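Local atomic coordinates of aminoacyl-tRNA synthetase (Cryptosporidium parvum, PDB entry 5F9Z), a protein that probably catalyses the ATP-dependent attachment of proline to its cognate tRNA, and binds the inhibitor halofuginone beside an ATP analogue. Residues 420-425 / 483-488. Numbering follows the deposited sequence.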
loop_
_atom_site.group_PDB
_atom_site.type_symbol
_atom_site.label_atom_id
_atom_site.label_comp_id
_atom_site.label_asym_id
_atom_site.label_seq_id
_atom_site.Cartn_x
_atom_site.Cartn_y
_atom_site.Cartn_z
ATOM N N ILE A 420 12.605 -13.801 -5.485
ATOM C CA ILE A 420 12.934 -13.454 -6.862
ATOM C C ILE A 420 13.988 -14.443 -7.341
ATOM O O ILE A 420 15.133 -14.420 -6.873
ATOM C CB ILE A 420 13.431 -12.007 -6.983
ATOM C CG1 ILE A 420 12.420 -11.044 -6.361
ATOM C CG2 ILE A 420 13.666 -11.648 -8.437
ATOM C CD1 ILE A 420 12.828 -9.589 -6.443
ATOM N N ILE A 421 13.606 -15.313 -8.272
ATOM C CA ILE A 421 14.484 -16.347 -8.808
ATOM C C ILE A 421 14.776 -16.025 -10.265
ATOM O O ILE A 421 13.861 -15.704 -11.032
ATOM C CB ILE A 421 13.857 -17.745 -8.669
ATOM C CG1 ILE A 421 13.537 -18.043 -7.202
ATOM C CG2 ILE A 421 14.781 -18.808 -9.245
ATOM C CD1 ILE A 421 14.742 -17.990 -6.290
ATOM N N ARG A 422 16.049 -16.110 -10.646
ATOM C CA ARG A 422 16.460 -15.854 -12.019
ATOM C C ARG A 422 16.336 -17.123 -12.850
ATOM O O ARG A 422 16.888 -18.168 -12.489
ATOM C CB ARG A 422 17.897 -15.332 -12.078
ATOM C CG ARG A 422 18.421 -15.210 -13.500
ATOM C CD ARG A 422 19.830 -14.648 -13.560
ATOM N NE ARG A 422 20.309 -14.578 -14.937
ATOM C CZ ARG A 422 21.448 -14.006 -15.309
ATOM N NH1 ARG A 422 22.237 -13.444 -14.404
ATOM N NH2 ARG A 422 21.798 -13.992 -16.588
ATOM N N VAL A 423 15.612 -17.026 -13.962
ATOM C CA VAL A 423 15.460 -18.120 -14.913
ATOM C C VAL A 423 15.794 -17.588 -16.297
ATOM O O VAL A 423 15.216 -16.589 -16.738
ATOM C CB VAL A 423 14.038 -18.711 -14.886
ATOM N N ASP A 424 16.728 -18.248 -16.979
ATOM C CA ASP A 424 17.147 -17.831 -18.310
ATOM C C ASP A 424 16.466 -18.612 -19.426
ATOM O O ASP A 424 16.560 -18.208 -20.589
ATOM C CB ASP A 424 18.669 -17.961 -18.449
ATOM C CG ASP A 424 19.418 -17.191 -17.380
ATOM O OD1 ASP A 424 19.627 -15.972 -17.558
ATOM O OD2 ASP A 424 19.799 -17.804 -16.361
ATOM N N THR A 425 15.794 -19.714 -19.103
ATOM C CA THR A 425 15.059 -20.505 -20.079
ATOM C C THR A 425 13.671 -20.809 -19.532
ATOM O O THR A 425 13.449 -20.822 -18.319
ATOM C CB THR A 425 15.788 -21.814 -20.422
ATOM O OG1 THR A 425 16.055 -22.544 -19.218
ATOM C CG2 THR A 425 17.099 -21.527 -21.139
ATOM N N GLN A 483 18.553 -2.801 -12.876
ATOM C CA GLN A 483 18.891 -4.039 -13.575
ATOM C C GLN A 483 20.113 -4.650 -12.901
ATOM O O GLN A 483 21.251 -4.281 -13.198
ATOM C CB GLN A 483 19.138 -3.770 -15.055
ATOM C CG GLN A 483 17.882 -3.427 -15.838
ATOM C CD GLN A 483 16.975 -4.625 -16.030
ATOM O OE1 GLN A 483 17.444 -5.748 -16.216
ATOM N NE2 GLN A 483 15.668 -4.394 -15.981
ATOM N N ILE A 484 19.874 -5.594 -11.988
ATOM C CA ILE A 484 20.975 -6.210 -11.253
ATOM C C ILE A 484 21.786 -7.131 -12.160
ATOM O O ILE A 484 22.989 -7.326 -11.942
ATOM C CB ILE A 484 20.428 -6.951 -10.015
ATOM C CG1 ILE A 484 21.559 -7.609 -9.222
ATOM C CG2 ILE A 484 19.376 -7.972 -10.418
ATOM C CD1 ILE A 484 22.579 -6.631 -8.682
ATOM N N PHE A 485 21.164 -7.691 -13.193
ATOM C CA PHE A 485 21.837 -8.585 -14.121
ATOM C C PHE A 485 22.105 -7.872 -15.441
ATOM O O PHE A 485 21.432 -6.901 -15.800
ATOM C CB PHE A 485 21.006 -9.850 -14.362
ATOM C CG PHE A 485 20.593 -10.550 -13.099
ATOM C CD1 PHE A 485 21.540 -11.115 -12.262
ATOM C CD2 PHE A 485 19.255 -10.646 -12.750
ATOM C CE1 PHE A 485 21.163 -11.759 -11.098
ATOM C CE2 PHE A 485 18.872 -11.290 -11.588
ATOM C CZ PHE A 485 19.827 -11.847 -10.762
ATOM N N LYS A 486 23.105 -8.368 -16.164
ATOM C CA LYS A 486 23.551 -7.768 -17.412
ATOM C C LYS A 486 23.258 -8.691 -18.587
ATOM O O LYS A 486 23.136 -9.911 -18.438
ATOM C CB LYS A 486 25.049 -7.448 -17.360
ATOM N N ILE A 487 23.152 -8.090 -19.768
ATOM C CA ILE A 487 22.857 -8.812 -20.996
ATOM C C ILE A 487 24.096 -8.816 -21.880
ATOM O O ILE A 487 24.881 -7.862 -21.893
ATOM C CB ILE A 487 21.654 -8.201 -21.746
ATOM N N GLU A 488 24.270 -9.908 -22.621
ATOM C CA GLU A 488 25.345 -10.006 -23.601
ATOM C C GLU A 488 24.919 -9.291 -24.877
ATOM O O GLU A 488 23.934 -9.683 -25.512
ATOM C CB GLU A 488 25.679 -11.468 -23.889
ATOM C CG GLU A 488 26.148 -12.271 -22.684
ATOM C CD GLU A 488 27.577 -11.958 -22.290
ATOM O OE1 GLU A 488 27.793 -10.978 -21.546
ATOM O OE2 GLU A 488 28.488 -12.690 -22.733
#
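Arg422 and Phe485 meet at the surface through a cation-pi contact combined with CH-pi packing, within the zinc-bearing C-terminal domain of this prolyl-tRNA synthetase. Strand 420-422, which runs parallel to strand 438-443, supplies the arginine; the loop between strands 475-480 and 503-508 supplies the ring. Only 144 Å² is buried between the segments, and no hydrogen bond crosses; the close contacts between them are those of the Arg422 and Phe485 side chains.

The aliphatic part is the better centred. CD of Arg422 stands 3.8 Å from the centroid of the Phe485 ring, almost on its normal. Ile484 CG2 packs against the opposite face, displaced toward the rim, and Phe504 meets the same ring at an inclination.

The charged part is off-centre: CZ of Arg422 is 4.6 Å from the Phe485 centroid and 28° off the normal. Guanidinium and ring planes are inclined by 49°, which excludes a parallel stack. The arginine chain leaves CA trans to the main-chain nitrogen (chi1 173°) and runs extended as far as NE, sliding across the ring in the direction opposite to the phenylalanine side chain. Its NH1 then comes within 3.2 Å of Phe485 CD1, while Phe485 CB lies over one guanidinium face.

A salt bridge within 420-425 would limit the rotation of the guanidinium. Its NE-side edge grips Asp424 side-on, both donors converging in the guanidinium plane on the syn side of one oxygen, somewhat out of the carboxylate plane: Arg422 NE reaches Asp424 OD1 at 3.0 Å, and Arg422 NH2 reaches the same OD1 at 3.1 Å.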